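Local atomic coordinates of fucolectin-related protein (Streptococcus pneumoniae, PDB entry 2WMF), a protein that probably hydrolyses blood-group antigen glycans of the host, serving as the catalytic module of a family 98 glycoside hydrolase. Residues Q28-I33 with Y173-I178; D527-T532 with N572-V577. All coordinates share one frame; numbering follows the deposited sequence.

Interaction 1. Residues Q28-I33 with Y173-I178; sequences QMRTTI and YGAHFI
Met29 and Gly174 bring the two backbones nearest, their CA atoms 4.1 Å apart, where the irregular segment 28-33 crosses the turn that leads into strand 176-180. One backbone bond joins them: Arg30 N donates to Gly174 O over 2.7 Å, almost straight at 178°. Gly174 has a positive phi of 71°, and a CB there would collide with Gln28 O, so the missing side chain is what permits this close approach.

Arg30 makes the second bond, NE to Tyr173 O at 2.9 Å. Its chain is extended from CG to NE and runs beside the Tyr173 side chain in the same direction, with the guanidinium nearly perpendicular to the phenol ring. Water 1 accepts from NH2 and returns a weak bond to Tyr173 O. Arg30 NH1 bonds Tyr140 O and Leu143 O, and NH2 also bonds Phe137 O, while Tyr173 OH bonds Asp134.

The imidazole of His176 meets three residues. Ile33 CD1 sits over the centre of one face in a CH-pi contact, 3.5 Å from the ring centroid. Thr31 O lies at the ring edge, 3.3 Å from His176 CE1. Met29, bent at both chi2 and chi3 (each -63°), turns its methyl CE obliquely to within 3.3 Å of the same CE1. At ND1, water 2 links the ring to Thr31 OG1.

The segment 28-33 thus lies across the N-terminal ends of strands of the (beta/alpha)8 barrel, ahead of strand 39-45, where Ile33 O accepts from Asn237 ND2. Strand 176-180, entered from helix 159-172, is hydrogen-bonded between strands 143-149 and 207-212, and Arg30 ties the N-terminal segment to the end of helix 130-139, the connection after it and the start of strand 143-149.

Interaction 2. Residues D527-T532 with N572-V577; sequences DFRTTT and NHNGMV
Arg529 and His573 form an antiparallel hydrogen-bonded pair, and their two backbone bonds set the register. Arg529 N donates to His573 O over 3.0 Å at 170°, and His573 N donates to Arg529 O over 2.9 Å, nearly as straight. His573 O has a second donor in Asn483 ND2. Two CA-H...O contacts flank the pair, Phe528 CA reaching His573 O and Asn572 CA reaching Arg529 O.

In the adjoining non-hydrogen-bonded pair, Thr530 and Asn572 project side by side from the same face of the sheet. Asn572 ND2 donates to Thr530 OG1 at 2.8 Å, with the hydroxyl oxygen lying in the amide plane; the other end of that amide, OD1, is taken by Thr555 OG1. Both ends of the amide are therefore held, which should fix its rotation.

On the face with His573, Arg529 finds its polar partners beyond the pair: NH1 bonds Asn483 O and Pro464 O, and NE bonds Thr463 OG1. Asn574 follows the strand with CG anti to its backbone N (chi1 -168°), which carries ND2 to Asp527 O in a weak, bent bond of 3.1 Å. Its OD1 is satisfied by Arg485 N. The amide stands nearly perpendicular to the Phe528 ring, whose CD1 is 4.0 Å from Asn574 CB, and His573 CA lies over one face of that ring. His573 ND1 has a weak bond with Val571 O.

The touching parts, CA 527 to 531 and CA 572 to 574, run 122° apart, well short of antiparallel, consistent with 566-573 turning away from its neighbour 529-536 here. The chain passes through Asn574 and Gly575 into strand 576-580 of another antiparallel sheet, a sheet-to-sheet connection consistent with a beta-sandwich in the C-terminal domain.

Interactions 1 and 2 come in series along the chain, the first closing at residue 178 well before the second opens at 527. Their centres are 40 Å apart on opposite sides of the chain's centre, and their nearest atoms remain about 22 Å apart. They share no sheet. Interaction 1 belongs to the eight-stranded parallel barrel of the family 98 hydrolase region, packing the segment before its first strand against the entry to its fifth. Interaction 2 belongs to the C-terminal region, where it joins strands 529-536 and 566-573 at the step into strand 576-580 of a second antiparallel sheet. The two contacts thus describe separate regions, the barrel and the C-terminal sheets, with no direct touch between them.

Interaction 1. Residues Q28-I33 with Y173-I178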
ATOM      1  N   GLN A  28     -26.132  -1.842  10.453  1.00 20.04           N
ATOM      2  CA  GLN A  28     -25.510  -1.251   9.282  1.00 19.30           C
ATOM      3  C   GLN A  28     -24.021  -1.086   9.558  1.00 17.49           C
ATOM      4  O   GLN A  28     -23.614  -0.836  10.691  1.00 17.07           O
ATOM      5  CB  GLN A  28     -26.134   0.074   8.929  1.00 19.70           C
ATOM      6  CG  GLN A  28     -25.514   0.728   7.685  1.00 20.05           C
ATOM      7  CD  GLN A  28     -26.182   2.001   7.336  1.00 19.60           C
ATOM      8  OE1 GLN A  28     -26.828   2.577   8.162  1.00 19.72           O
ATOM      9  NE2 GLN A  28     -26.025   2.453   6.102  1.00 19.03           N
ATOM     10  N   MET A  29     -23.230  -1.297   8.519  1.00 16.49           N
ATOM     11  CA  MET A  29     -21.801  -1.111   8.637  1.00 15.00           C
ATOM     12  C   MET A  29     -21.504   0.369   8.906  1.00 14.05           C
ATOM     13  O   MET A  29     -22.116   1.299   8.323  1.00 14.33           O
ATOM     14  CB  MET A  29     -21.103  -1.616   7.387  1.00 15.15           C
ATOM     15  CG  MET A  29     -21.267  -3.103   7.130  1.00 15.83           C
ATOM     16  SD  MET A  29     -20.558  -4.144   8.406  1.00 16.23           S
ATOM     17  CE  MET A  29     -18.800  -3.724   8.297  1.00 15.10           C
ATOM     18  N   ARG A  30     -20.553   0.585   9.805  1.00 11.14           N
ATOM     19  CA  ARG A  30     -20.121   1.931  10.148  1.00 10.94           C
ATOM     20  C   ARG A  30     -19.269   2.626   9.077  1.00 10.32           C
ATOM     21  O   ARG A  30     -19.191   3.841   9.058  1.00 12.28           O
ATOM     22  CB  ARG A  30     -19.348   1.904  11.473  1.00 10.29           C
ATOM     23  CG  ARG A  30     -20.202   1.493  12.667  1.00 11.23           C
ATOM     24  CD  ARG A  30     -19.454   1.664  14.033  1.00 10.73           C
ATOM     25  NE  ARG A  30     -20.359   1.347  15.153  1.00 12.16           N
ATOM     26  CZ  ARG A  30     -20.409   1.972  16.319  1.00 12.22           C
ATOM     27  NH1 ARG A  30     -19.592   2.935  16.647  1.00 11.74           N
ATOM     28  NH2 ARG A  30     -21.368   1.634  17.172  1.00 11.97           N
ATOM     29  N   THR A  31     -18.605   1.808   8.264  1.00 10.21           N
ATOM     30  CA  THR A  31     -17.803   2.244   7.113  1.00  9.53           C
ATOM     31  C   THR A  31     -18.133   1.303   5.962  1.00 10.11           C
ATOM     32  O   THR A  31     -18.217   0.099   6.177  1.00 10.10           O
ATOM     33  CB  THR A  31     -16.280   2.163   7.415  1.00  9.63           C
ATOM     34  OG1 THR A  31     -16.001   2.783   8.677  1.00 10.64           O
ATOM     35  CG2 THR A  31     -15.464   2.816   6.261  1.00 10.11           C
ATOM     36  N   THR A  32     -18.356   1.853   4.765  1.00 10.65           N
ATOM     37  CA  THR A  32     -18.533   1.077   3.560  1.00 10.23           C
ATOM     38  C   THR A  32     -17.139   0.971   2.919  1.00 10.09           C
ATOM     39  O   THR A  32     -16.541   1.980   2.548  1.00 10.64           O
ATOM     40  CB  THR A  32     -19.515   1.743   2.614  1.00 11.51           C
ATOM     41  OG1 THR A  32     -20.802   1.746   3.239  1.00 14.27           O
ATOM     42  CG2 THR A  32     -19.593   1.024   1.301  1.00 12.69           C
ATOM     43  N   ILE A  33     -16.627  -0.253   2.878  1.00  9.52           N
ATOM     44  CA  ILE A  33     -15.297  -0.543   2.314  1.00  8.73           C
ATOM     45  C   ILE A  33     -15.461  -1.605   1.242  1.00  8.36           C
ATOM     46  O   ILE A  33     -15.907  -2.720   1.522  1.00  9.83           O
ATOM     47  CB  ILE A  33     -14.293  -1.082   3.385  1.00  8.31           C
ATOM     48  CG1 ILE A  33     -14.226  -0.144   4.583  1.00  8.26           C
ATOM     49  CG2 ILE A  33     -12.922  -1.294   2.724  1.00  9.35           C
ATOM     50  CD1 ILE A  33     -13.370  -0.647   5.762  1.00  8.81           C
ATOM     51  N   TYR A 173     -21.314  -4.360  16.197  1.00 12.75           N
ATOM     52  CA  TYR A 173     -21.532  -2.933  16.022  1.00 12.35           C
ATOM     53  C   TYR A 173     -21.303  -2.447  14.583  1.00 11.03           C
ATOM     54  O   TYR A 173     -21.260  -1.255  14.358  1.00 12.70           O
ATOM     55  CB  TYR A 173     -20.645  -2.140  17.023  1.00 12.38           C
ATOM     56  CG  TYR A 173     -21.127  -2.306  18.469  1.00 13.88           C
ATOM     57  CD1 TYR A 173     -22.236  -1.591  18.910  1.00 13.93           C
ATOM     58  CD2 TYR A 173     -20.549  -3.234  19.332  1.00 13.06           C
ATOM     59  CE1 TYR A 173     -22.733  -1.762  20.203  1.00 12.67           C
ATOM     60  CE2 TYR A 173     -21.028  -3.421  20.628  1.00 14.50           C
ATOM     61  CZ  TYR A 173     -22.126  -2.690  21.064  1.00 13.63           C
ATOM     62  OH  TYR A 173     -22.683  -2.828  22.343  1.00 15.98           O
ATOM     63  N   GLY A 174     -21.131  -3.360  13.624  1.00 11.78           N
ATOM     64  CA  GLY A 174     -20.920  -2.966  12.237  1.00 11.42           C
ATOM     65  C   GLY A 174     -19.568  -2.329  11.976  1.00 10.99           C
ATOM     66  O   GLY A 174     -19.399  -1.599  11.004  1.00 10.89           O
ATOM     67  N   ALA A 175     -18.615  -2.634  12.856  1.00 10.48           N
ATOM     68  CA  ALA A 175     -17.296  -2.061  12.796  1.00 10.57           C
ATOM     69  C   ALA A 175     -16.301  -2.982  12.092  1.00 10.04           C
ATOM     70  O   ALA A 175     -16.638  -4.132  11.735  1.00 10.31           O
ATOM     71  CB  ALA A 175     -16.826  -1.734  14.214  1.00 10.29           C
ATOM     72  N   HIS A 176     -15.080  -2.477  11.887  1.00  9.31           N
ATOM     73  CA  HIS A 176     -14.001  -3.276  11.254  1.00  8.72           C
ATOM     74  C   HIS A 176     -12.816  -3.515  12.207  1.00  8.21           C
ATOM     75  O   HIS A 176     -12.381  -2.612  12.909  1.00  8.67           O
ATOM     76  CB  HIS A 176     -13.480  -2.587   9.997  1.00  8.65           C
ATOM     77  CG  HIS A 176     -14.424  -2.642   8.834  1.00  8.01           C
ATOM     78  ND1 HIS A 176     -15.365  -1.657   8.576  1.00 10.49           N
ATOM     79  CD2 HIS A 176     -14.568  -3.577   7.863  1.00  9.87           C
ATOM     80  CE1 HIS A 176     -16.059  -2.004   7.501  1.00 10.31           C
ATOM     81  NE2 HIS A 176     -15.585  -3.164   7.039  1.00  7.90           N
ATOM     82  N   PHE A 177     -12.309  -4.736  12.166  1.00  7.76           N
ATOM     83  CA  PHE A 177     -11.068  -5.130  12.810  1.00  7.82           C
ATOM     84  C   PHE A 177     -10.036  -5.208  11.698  1.00  7.35           C
ATOM     85  O   PHE A 177     -10.194  -5.970  10.730  1.00  7.43           O
ATOM     86  CB  PHE A 177     -11.212  -6.490  13.498  1.00  8.10           C
ATOM     87  CG  PHE A 177      -9.985  -6.923  14.316  1.00  9.00           C
ATOM     88  CD1 PHE A 177      -9.855  -6.527  15.625  1.00  8.70           C
ATOM     89  CD2 PHE A 177      -8.945  -7.647  13.720  1.00  8.27           C
ATOM     90  CE1 PHE A 177      -8.753  -6.880  16.393  1.00  7.88           C
ATOM     91  CE2 PHE A 177      -7.848  -8.024  14.458  1.00  9.19           C
ATOM     92  CZ  PHE A 177      -7.729  -7.629  15.785  1.00  8.88           C
ATOM     93  N   ILE A 178      -8.978  -4.414  11.849  1.00  7.45           N
ATOM     94  CA  ILE A 178      -7.925  -4.285  10.802  1.00  8.44           C
ATOM     95  C   ILE A 178      -6.608  -4.798  11.380  1.00  8.35           C
ATOM     96  O   ILE A 178      -6.089  -4.232  12.351  1.00  8.53           O
ATOM     97  CB  ILE A 178      -7.780  -2.842  10.288  1.00  8.43           C
ATOM     98  CG1 ILE A 178      -9.138  -2.328   9.779  1.00  9.13           C
ATOM     99  CG2 ILE A 178      -6.679  -2.753   9.166  1.00  8.03           C
ATOM    100  CD1 ILE A 178      -9.090  -0.947   9.176  1.00 10.90           C
TER
HETATM  101  O   HOH W   1     -23.695   0.257  16.072  1.00 21.55           O
HETATM  102  O   HOH W   2     -16.206   0.552  10.177  1.00 11.24           O

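Interaction 2. Residues D527-T532 with N572-V577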
ATOM      1  N   ASP A 527      14.012  19.572 -10.179  1.00 10.78           N
ATOM      2  CA  ASP A 527      14.822  18.762 -11.093  1.00 10.81           C
ATOM      3  C   ASP A 527      13.820  17.874 -11.864  1.00 10.06           C
ATOM      4  O   ASP A 527      13.208  16.993 -11.274  1.00 10.51           O
ATOM      5  CB  ASP A 527      15.800  17.849 -10.366  1.00 11.55           C
ATOM      6  CG  ASP A 527      16.848  18.580  -9.510  1.00 16.49           C
ATOM      7  OD1 ASP A 527      17.379  19.591  -9.904  1.00 20.77           O
ATOM      8  OD2 ASP A 527      17.208  18.049  -8.443  1.00 23.49           O
ATOM      9  N   PHE A 528      13.663  18.116 -13.152  1.00  9.47           N
ATOM     10  CA  PHE A 528      12.737  17.331 -13.978  1.00 10.15           C
ATOM     11  C   PHE A 528      13.473  16.114 -14.561  1.00 10.86           C
ATOM     12  O   PHE A 528      14.676  16.143 -14.815  1.00 12.91           O
ATOM     13  CB  PHE A 528      12.142  18.141 -15.118  1.00 11.40           C
ATOM     14  CG  PHE A 528      11.253  19.295 -14.693  1.00 11.53           C
ATOM     15  CD1 PHE A 528      10.888  19.524 -13.372  1.00 11.81           C
ATOM     16  CD2 PHE A 528      10.703  20.129 -15.692  1.00 13.19           C
ATOM     17  CE1 PHE A 528      10.074  20.613 -13.027  1.00 13.51           C
ATOM     18  CE2 PHE A 528       9.856  21.187 -15.351  1.00 14.02           C
ATOM     19  CZ  PHE A 528       9.523  21.421 -14.021  1.00 13.44           C
ATOM     20  N   ARG A 529      12.708  15.057 -14.840  1.00 10.99           N
ATOM     21  CA  ARG A 529      13.196  13.822 -15.457  1.00 10.66           C
ATOM     22  C   ARG A 529      12.227  13.538 -16.623  1.00 10.94           C
ATOM     23  O   ARG A 529      11.056  13.878 -16.553  1.00 10.95           O
ATOM     24  CB  ARG A 529      13.162  12.628 -14.454  1.00 12.16           C
ATOM     25  CG  ARG A 529      13.790  12.965 -13.140  1.00 13.89           C
ATOM     26  CD  ARG A 529      14.089  11.746 -12.297  1.00 11.84           C
ATOM     27  NE  ARG A 529      13.004  10.827 -11.948  1.00 10.04           N
ATOM     28  CZ  ARG A 529      12.050  11.058 -11.033  1.00  9.08           C
ATOM     29  NH1 ARG A 529      11.210  10.089 -10.716  1.00  9.94           N
ATOM     30  NH2 ARG A 529      11.888  12.254 -10.461  1.00 10.57           N
ATOM     31  N   THR A 530      12.713  12.851 -17.643  1.00 10.67           N
ATOM     32  CA  THR A 530      11.964  12.688 -18.880  1.00 10.96           C
ATOM     33  C   THR A 530      11.305  11.294 -19.015  1.00  9.07           C
ATOM     34  O   THR A 530      11.962  10.243 -18.853  1.00 10.00           O
ATOM     35  CB  THR A 530      12.883  12.880 -20.095  1.00 11.37           C
ATOM     36  OG1 THR A 530      13.471  14.190 -20.011  1.00 14.54           O
ATOM     37  CG2 THR A 530      12.054  12.778 -21.391  1.00 11.95           C
ATOM     38  N   THR A 531      10.008  11.297 -19.313  1.00  9.07           N
ATOM     39  CA  THR A 531       9.234  10.129 -19.666  1.00  9.32           C
ATOM     40  C   THR A 531       8.875  10.329 -21.124  1.00  9.80           C
ATOM     41  O   THR A 531       8.348  11.365 -21.487  1.00 11.29           O
ATOM     42  CB  THR A 531       7.928  10.026 -18.848  1.00 10.10           C
ATOM     43  OG1 THR A 531       8.231   9.984 -17.456  1.00 10.65           O
ATOM     44  CG2 THR A 531       7.144   8.777 -19.260  1.00 10.63           C
ATOM     45  N   THR A 532       9.220   9.340 -21.954  1.00  9.70           N
ATOM     46  CA  THR A 532       8.963   9.442 -23.399  1.00  9.57           C
ATOM     47  C   THR A 532       7.862   8.431 -23.723  1.00  9.63           C
ATOM     48  O   THR A 532       7.994   7.215 -23.422  1.00  8.75           O
ATOM     49  CB  THR A 532      10.219   9.134 -24.210  1.00  9.75           C
ATOM     50  OG1 THR A 532      11.281  10.008 -23.795  1.00 12.26           O
ATOM     51  CG2 THR A 532       9.926   9.283 -25.723  1.00  9.69           C
ATOM     52  N   ASN A 572       8.921  16.238 -19.688  1.00 11.60           N
ATOM     53  CA  ASN A 572       9.938  16.488 -18.634  1.00 11.83           C
ATOM     54  C   ASN A 572       9.196  16.957 -17.394  1.00 11.19           C
ATOM     55  O   ASN A 572       8.482  17.965 -17.437  1.00 12.25           O
ATOM     56  CB  ASN A 572      10.895  17.586 -19.081  1.00 13.39           C
ATOM     57  CG  ASN A 572      11.225  17.477 -20.523  1.00 19.44           C
ATOM     58  OD1 ASN A 572      10.761  18.306 -21.358  1.00 27.88           O
ATOM     59  ND2 ASN A 572      11.929  16.418 -20.878  1.00 21.32           N
ATOM     60  N   HIS A 573       9.292  16.204 -16.306  1.00 10.62           N
ATOM     61  CA  HIS A 573       8.386  16.448 -15.187  1.00  9.63           C
ATOM     62  C   HIS A 573       9.007  16.045 -13.853  1.00  9.69           C
ATOM     63  O   HIS A 573       9.915  15.249 -13.830  1.00  9.49           O
ATOM     64  CB  HIS A 573       7.002  15.822 -15.438  1.00  9.66           C
ATOM     65  CG  HIS A 573       6.934  14.318 -15.500  1.00  8.72           C
ATOM     66  ND1 HIS A 573       7.583  13.537 -16.444  1.00 12.34           N
ATOM     67  CD2 HIS A 573       6.165  13.464 -14.778  1.00  6.07           C
ATOM     68  CE1 HIS A 573       7.199  12.270 -16.285  1.00  6.64           C
ATOM     69  NE2 HIS A 573       6.377  12.196 -15.258  1.00 10.41           N
ATOM     70  N   ASN A 574       8.473  16.622 -12.778  1.00 10.03           N
ATOM     71  CA  ASN A 574       8.677  16.088 -11.431  1.00  8.83           C
ATOM     72  C   ASN A 574       7.343  16.204 -10.742  1.00  9.00           C
ATOM     73  O   ASN A 574       7.001  17.232 -10.183  1.00  8.65           O
ATOM     74  CB  ASN A 574       9.787  16.808 -10.677  1.00  9.08           C
ATOM     75  CG  ASN A 574      10.195  16.065  -9.402  1.00 10.32           C
ATOM     76  OD1 ASN A 574       9.485  15.184  -8.967  1.00  9.62           O
ATOM     77  ND2 ASN A 574      11.368  16.394  -8.833  1.00 11.15           N
ATOM     78  N   GLY A 575       6.534  15.159 -10.900  1.00  9.13           N
ATOM     79  CA  GLY A 575       5.145  15.212 -10.464  1.00  9.23           C
ATOM     80  C   GLY A 575       4.222  14.519 -11.450  1.00  8.67           C
ATOM     81  O   GLY A 575       4.650  13.688 -12.284  1.00  9.56           O
ATOM     82  N   MET A 576       2.939  14.870 -11.318  1.00  9.13           N
ATOM     83  CA  MET A 576       1.846  14.292 -12.094  1.00 10.39           C
ATOM     84  C   MET A 576       1.686  15.009 -13.456  1.00  9.93           C
ATOM     85  O   MET A 576       1.744  16.250 -13.526  1.00  9.01           O
ATOM     86  CB  MET A 576       0.538  14.425 -11.297  1.00 10.24           C
ATOM     87  CG  MET A 576      -0.615  13.626 -11.918  1.00 10.28           C
ATOM     88  SD  MET A 576      -2.145  13.815 -10.954  1.00 18.82           S
ATOM     89  CE  MET A 576      -3.072  12.270 -10.827  1.00 19.54           C
ATOM     90  N   VAL A 577       1.413  14.212 -14.501  1.00  9.36           N
ATOM     91  CA  VAL A 577       0.993  14.720 -15.815  1.00 10.16           C
ATOM     92  C   VAL A 577      -0.133  13.791 -16.274  1.00 10.63           C
ATOM     93  O   VAL A 577      -0.031  12.566 -16.144  1.00 10.84           O
ATOM     94  CB  VAL A 577       2.176  14.773 -16.859  1.00  9.87           C
ATOM     95  CG1 VAL A 577       1.714  15.248 -18.249  1.00 11.10           C
ATOM     96  CG2 VAL A 577       3.277  15.650 -16.329  1.00 10.09           C
TER